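Local coordinates for protein listeriolysin O (Listeria monocytogenes, PDB 4CDB) that forms oligomeric pores in cholesterol-containing host membranes, inserting after a major conformational change and so lysing the target cell, at residues 168-173 with 280-285; 266-271 with 323-328. All blocks are in the same frame, centred on the assembly; numbering follows the deposited sequence.

Contact 1: residues 168-173 with 280-285; sequences YDDEMA and AFDAAV. With NA (sodium ion), chain F; NA (sodium ion), chain Q; NA (sodium ion), chain K.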
loop_
_atom_site.group_PDB
_atom_site.type_symbol
_atom_site.label_atom_id
_atom_site.label_comp_id
_atom_site.label_asym_id
_atom_site.label_seq_id
_atom_site.Cartn_x
_atom_site.Cartn_y
_atom_site.Cartn_z
ATOM N N TYR A 168 -2.539 -9.991 -3.767
ATOM C CA TYR A 168 -2.570 -9.016 -2.676
ATOM C C TYR A 168 -1.384 -8.048 -2.713
ATOM O O TYR A 168 -0.244 -8.461 -2.928
ATOM C CB TYR A 168 -2.606 -9.753 -1.334
ATOM C CG TYR A 168 -2.652 -8.859 -0.118
ATOM C CD1 TYR A 168 -3.859 -8.372 0.363
ATOM C CD2 TYR A 168 -1.489 -8.511 0.557
ATOM C CE1 TYR A 168 -3.908 -7.559 1.477
ATOM C CE2 TYR A 168 -1.528 -7.696 1.673
ATOM C CZ TYR A 168 -2.741 -7.223 2.127
ATOM O OH TYR A 168 -2.788 -6.412 3.237
ATOM N N ASP A 169 -1.664 -6.765 -2.492
ATOM C CA ASP A 169 -0.637 -5.725 -2.489
ATOM C C ASP A 169 -0.965 -4.638 -1.470
ATOM O O ASP A 169 -2.092 -4.145 -1.428
ATOM C CB ASP A 169 -0.508 -5.096 -3.879
ATOM C CG ASP A 169 0.657 -5.653 -4.667
ATOM O OD1 ASP A 169 1.706 -5.931 -4.050
ATOM O OD2 ASP A 169 0.526 -5.811 -5.899
ATOM N N ASP A 170 0.018 -4.266 -0.654
ATOM C CA ASP A 170 -0.168 -3.207 0.339
ATOM C C ASP A 170 1.041 -2.273 0.426
ATOM O O ASP A 170 2.172 -2.685 0.161
ATOM C CB ASP A 170 -0.490 -3.793 1.719
ATOM C CG ASP A 170 0.538 -4.813 2.186
ATOM O OD1 ASP A 170 1.584 -4.974 1.523
ATOM O OD2 ASP A 170 0.300 -5.453 3.232
ATOM N N GLU A 171 0.790 -1.020 0.801
ATOM C CA GLU A 171 1.839 -0.009 0.917
ATOM C C GLU A 171 1.414 1.130 1.831
ATOM O O GLU A 171 0.286 1.617 1.739
ATOM C CB GLU A 171 2.180 0.580 -0.453
ATOM C CG GLU A 171 3.313 -0.108 -1.186
ATOM C CD GLU A 171 4.656 0.074 -0.506
ATOM O OE1 GLU A 171 4.863 1.118 0.150
ATOM O OE2 GLU A 171 5.511 -0.826 -0.639
ATOM N N MET A 172 2.320 1.562 2.703
ATOM C CA MET A 172 2.096 2.783 3.462
ATOM C C MET A 172 2.207 3.944 2.482
ATOM O O MET A 172 3.223 4.097 1.805
ATOM C CB MET A 172 3.122 2.931 4.587
ATOM C CG MET A 172 3.080 1.822 5.635
ATOM S SD MET A 172 1.477 1.670 6.453
ATOM C CE MET A 172 1.294 3.316 7.134
ATOM N N ALA A 173 1.154 4.748 2.396
ATOM C CA ALA A 173 1.082 5.819 1.403
ATOM C C ALA A 173 1.934 7.040 1.762
ATOM O O ALA A 173 1.990 7.455 2.921
ATOM C CB ALA A 173 -0.366 6.231 1.183
ATOM N N ALA A 280 -0.339 -3.264 13.236
ATOM C CA ALA A 280 -1.729 -3.156 13.660
ATOM C C ALA A 280 -2.665 -3.337 12.471
ATOM O O ALA A 280 -3.655 -4.066 12.557
ATOM C CB ALA A 280 -1.971 -1.816 14.327
ATOM N N PHE A 281 -2.345 -2.665 11.369
ATOM C CA PHE A 281 -3.115 -2.783 10.136
ATOM C C PHE A 281 -3.103 -4.219 9.622
ATOM O O PHE A 281 -4.131 -4.737 9.184
ATOM C CB PHE A 281 -2.561 -1.844 9.059
ATOM C CG PHE A 281 -2.983 -0.407 9.219
ATOM C CD1 PHE A 281 -3.907 -0.037 10.184
ATOM C CD2 PHE A 281 -2.461 0.574 8.390
ATOM C CE1 PHE A 281 -4.298 1.285 10.323
ATOM C CE2 PHE A 281 -2.847 1.897 8.523
ATOM C CZ PHE A 281 -3.767 2.253 9.492
ATOM N N ASP A 282 -1.938 -4.857 9.680
ATOM C CA ASP A 282 -1.783 -6.233 9.214
ATOM C C ASP A 282 -2.688 -7.204 9.974
ATOM O O ASP A 282 -3.231 -8.144 9.392
ATOM C CB ASP A 282 -0.323 -6.685 9.328
ATOM C CG ASP A 282 0.608 -5.893 8.427
ATOM O OD1 ASP A 282 0.148 -5.403 7.374
ATOM O OD2 ASP A 282 1.802 -5.763 8.773
ATOM N N ALA A 283 -2.845 -6.966 11.272
ATOM C CA ALA A 283 -3.642 -7.839 12.128
ATOM C C ALA A 283 -5.138 -7.671 11.877
ATOM O O ALA A 283 -5.888 -8.648 11.869
ATOM C CB ALA A 283 -3.315 -7.584 13.595
ATOM N N ALA A 284 -5.566 -6.432 11.666
ATOM C CA ALA A 284 -6.977 -6.138 11.436
ATOM C C ALA A 284 -7.465 -6.678 10.095
ATOM O O ALA A 284 -8.669 -6.792 9.858
ATOM C CB ALA A 284 -7.225 -4.643 11.525
ATOM N N VAL A 285 -6.523 -7.012 9.222
ATOM C CA VAL A 285 -6.840 -7.523 7.896
ATOM C C VAL A 285 -6.836 -9.054 7.856
ATOM O O VAL A 285 -7.703 -9.672 7.235
ATOM C CB VAL A 285 -5.852 -6.969 6.844
ATOM C CG1 VAL A 285 -5.900 -7.784 5.563
ATOM C CG2 VAL A 285 -6.146 -5.502 6.565
HETATM NA NA NA F . 2.380 -5.248 -1.711
HETATM NA NA NA Q . -1.887 -3.977 6.073
HETATM NA NA NA K . 7.044 2.066 -0.966
#
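Tyr-168 and Asp-170 on strand 165-172 face Val-285 and Asp-282 on helix 277-286 in a loose surface contact. This is a strand-against-helix packing in the pore-forming region of the cholesterol-dependent cytolysin fold. It illustrates how such toxins store membrane-spanning hairpins in the soluble form: the helix holds much of a segment assigned to a beta-stranded transmembrane span, so the helical state is probably the one abandoned on insertion. The strand alternates its side chains, and the two faces of the sheet serve different helices. Asp-169 and Glu-171 turn to helix 176-183, Asp-169 OD1 binding a sodium ion at 2.5 Å and Glu-171 OE1 another, which Gln-178 and Tyr-368 complete. On the other face, Tyr-168, its ring anti to the backbone N (chi1 -180°), reaches out so that OH lies 4.1 Å from Val-285 CG1. Tyr-168 OH also donates to Asp-170 OD2 at 3.2 Å, approaching from above the carboxylate plane, 40° out of it. The side chains of Asp-170 and Asp-282 cross at about a right angle, their carboxylate planes 41° apart and their charged atoms not in contact. Two like charges so near are probably tolerated because Lys-278 NZ hydrogen-bonds Asp-282 OD1 and pairs weakly, at long range, with Asp-170. A sodium ion that Glu-209 also binds probably helps further: it is bound by Asp-282 OD1 at 2.8 Å, while Asp-170 OD2 stands 4.1 Å from Asp-282 OD1.

Contact 2: residues 266-271 with 323-328; sequences LKLSTN and GNLGDL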
loop_
_atom_site.group_PDB
_atom_site.type_symbol
_atom_site.label_atom_id
_atom_site.label_comp_id
_atom_site.label_asym_id
_atom_site.label_seq_id
_atom_site.Cartn_x
_atom_site.Cartn_y
_atom_site.Cartn_z
ATOM N N LEU A 266 -8.448 -0.716 -0.591
ATOM C CA LEU A 266 -8.617 -0.269 0.788
ATOM C C LEU A 266 -7.757 0.942 1.120
ATOM O O LEU A 266 -6.618 1.053 0.664
ATOM C CB LEU A 266 -8.289 -1.402 1.763
ATOM C CG LEU A 266 -9.237 -2.599 1.769
ATOM C CD1 LEU A 266 -8.746 -3.656 2.740
ATOM C CD2 LEU A 266 -10.643 -2.155 2.122
ATOM N N LYS A 267 -8.317 1.845 1.918
ATOM C CA LYS A 267 -7.579 2.984 2.443
ATOM C C LYS A 267 -7.670 2.978 3.965
ATOM O O LYS A 267 -8.654 3.449 4.539
ATOM C CB LYS A 267 -8.141 4.292 1.883
ATOM C CG LYS A 267 -7.480 5.557 2.414
ATOM C CD LYS A 267 -8.539 6.532 2.900
ATOM C CE LYS A 267 -8.078 7.972 2.779
ATOM N NZ LYS A 267 -9.176 8.918 3.124
ATOM N N LEU A 268 -6.653 2.423 4.614
ATOM C CA LEU A 268 -6.590 2.397 6.072
ATOM C C LEU A 268 -5.925 3.678 6.565
ATOM O O LEU A 268 -4.915 4.105 6.010
ATOM C CB LEU A 268 -5.804 1.175 6.553
ATOM C CG LEU A 268 -6.556 -0.136 6.812
ATOM C CD1 LEU A 268 -7.571 -0.446 5.722
ATOM C CD2 LEU A 268 -5.566 -1.283 6.948
ATOM N N SER A 269 -6.494 4.294 7.599
ATOM C CA SER A 269 -5.981 5.568 8.095
ATOM C C SER A 269 -6.136 5.725 9.605
ATOM O O SER A 269 -7.069 5.187 10.205
ATOM C CB SER A 269 -6.668 6.733 7.378
ATOM O OG SER A 269 -8.069 6.700 7.575
ATOM N N THR A 270 -5.215 6.472 10.210
ATOM C CA THR A 270 -5.259 6.742 11.643
ATOM C C THR A 270 -4.471 8.002 11.984
ATOM O O THR A 270 -3.582 8.409 11.235
ATOM C CB THR A 270 -4.696 5.566 12.460
ATOM O OG1 THR A 270 -4.860 5.833 13.858
ATOM C CG2 THR A 270 -3.217 5.364 12.156
ATOM N N ASN A 271 -4.799 8.612 13.119
ATOM C CA ASN A 271 -4.091 9.801 13.582
ATOM C C ASN A 271 -2.935 9.444 14.511
ATOM O O ASN A 271 -2.201 10.318 14.974
ATOM C CB ASN A 271 -5.054 10.759 14.284
ATOM C CG ASN A 271 -5.895 10.070 15.342
ATOM O OD1 ASN A 271 -5.612 8.941 15.743
ATOM N ND2 ASN A 271 -6.939 10.750 15.801
ATOM N N GLY A 323 -16.013 3.039 7.404
ATOM C CA GLY A 323 -16.214 2.432 8.707
ATOM C C GLY A 323 -14.967 2.372 9.566
ATOM O O GLY A 323 -13.943 2.974 9.238
ATOM N N ASN A 324 -15.059 1.643 10.675
ATOM C CA ASN A 324 -13.944 1.495 11.605
ATOM C C ASN A 324 -13.172 0.202 11.351
ATOM O O ASN A 324 -13.754 -0.800 10.934
ATOM C CB ASN A 324 -14.451 1.533 13.047
ATOM C CG ASN A 324 -15.431 2.667 13.288
ATOM O OD1 ASN A 324 -15.304 3.746 12.710
ATOM N ND2 ASN A 324 -16.420 2.423 14.140
ATOM N N LEU A 325 -11.867 0.228 11.615
ATOM C CA LEU A 325 -10.979 -0.890 11.287
ATOM C C LEU A 325 -11.414 -2.225 11.891
ATOM O O LEU A 325 -11.171 -3.283 11.310
ATOM C CB LEU A 325 -9.543 -0.580 11.714
ATOM C CG LEU A 325 -8.458 -0.682 10.639
ATOM C CD1 LEU A 325 -7.096 -0.853 11.287
ATOM C CD2 LEU A 325 -8.736 -1.818 9.667
ATOM N N GLY A 326 -12.054 -2.176 13.055
ATOM C CA GLY A 326 -12.520 -3.385 13.708
ATOM C C GLY A 326 -13.646 -4.062 12.949
ATOM O O GLY A 326 -13.913 -5.249 13.145
ATOM N N ASP A 327 -14.300 -3.307 12.072
ATOM C CA ASP A 327 -15.459 -3.808 11.342
ATOM C C ASP A 327 -15.095 -4.390 9.976
ATOM O O ASP A 327 -15.974 -4.672 9.162
ATOM C CB ASP A 327 -16.504 -2.703 11.182
ATOM C CG ASP A 327 -16.791 -1.984 12.487
ATOM O OD1 ASP A 327 -16.632 -2.606 13.559
ATOM O OD2 ASP A 327 -17.172 -0.795 12.441
ATOM N N LEU A 328 -13.802 -4.569 9.725
ATOM C CA LEU A 328 -13.365 -5.253 8.513
ATOM C C LEU A 328 -13.556 -6.754 8.674
ATOM O O LEU A 328 -14.311 -7.197 9.540
ATOM C CB LEU A 328 -11.907 -4.931 8.177
ATOM C CG LEU A 328 -11.680 -3.750 7.232
ATOM C CD1 LEU A 328 -10.250 -3.742 6.721
ATOM C CD2 LEU A 328 -12.652 -3.828 6.071
#
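Leu-268 meets Leu-325, and Leu-266 and Leu-268 both meet Leu-328, so the contact is apolar throughout and all four side chains are buried. The shortest approach is Leu-268 CG to Leu-325 CD2, 4.0 Å, where the two side chains cross at about a right angle. Leu-328 acts through a single methyl: its CD1 lies 4.3 Å from Leu-266 CD1 and 4.4 Å from Leu-268 CD1, bridging two leucines two positions apart on the same face of the strand. Leu-325 pays for its position, since chi1 of -125° leaves CG close to eclipsed while CD2 is carried to Leu-268. The fold explains the pairing. Strands 262-270, 303-310 and 319-324 run antiparallel in the large sheet of the cytolysin, and beyond Asn-324 the chain leaves the edge strand and curls back over the sheet, Leu-325 and Leu-328 turned inward. Phe-281 and Ala-284 of helix 277-286 pack against Leu-325, while Phe-305 lies against Leu-328. Backbone bonds shape the turn: Asp-327 N donates to Asn-324 O at 2.8 Å and Leu-328 N, more weakly, to Leu-325 O, both in the i to i+3 spacing of a 3-10 turn. Polar interactions belong to the strand's other residues. Lys-267 NZ makes weak hydrogen bonds to the carbonyl oxygens of Leu-194 and Asn-195, and Ser-269 OG a weak one to Ser-304 OG.

How the contacts relate
Helix 277-286 is the piece that unites the two contacts, whose centres lie 10 Å apart. While contact 1 uses Asp-282 and Val-285, Phe-281 drives into contact 2: its CD1 lies 3.5 Å from Leu-325 CD1, and its CG is equally close to Leu-268 CD2. Ala-284 CB adds a packing distance of 3.7 Å to Leu-325 CD2. Strand 262-270 directly precedes this helix and belongs to the same sheet as strand 165-172, so the turn at 325-328, the helix and the sheet are packed together. The side chain of Leu-268 comes within about 5 Å, at its nearest atom, of the sodium ion bound by Asp-282, bringing the apolar cluster beside the ion site.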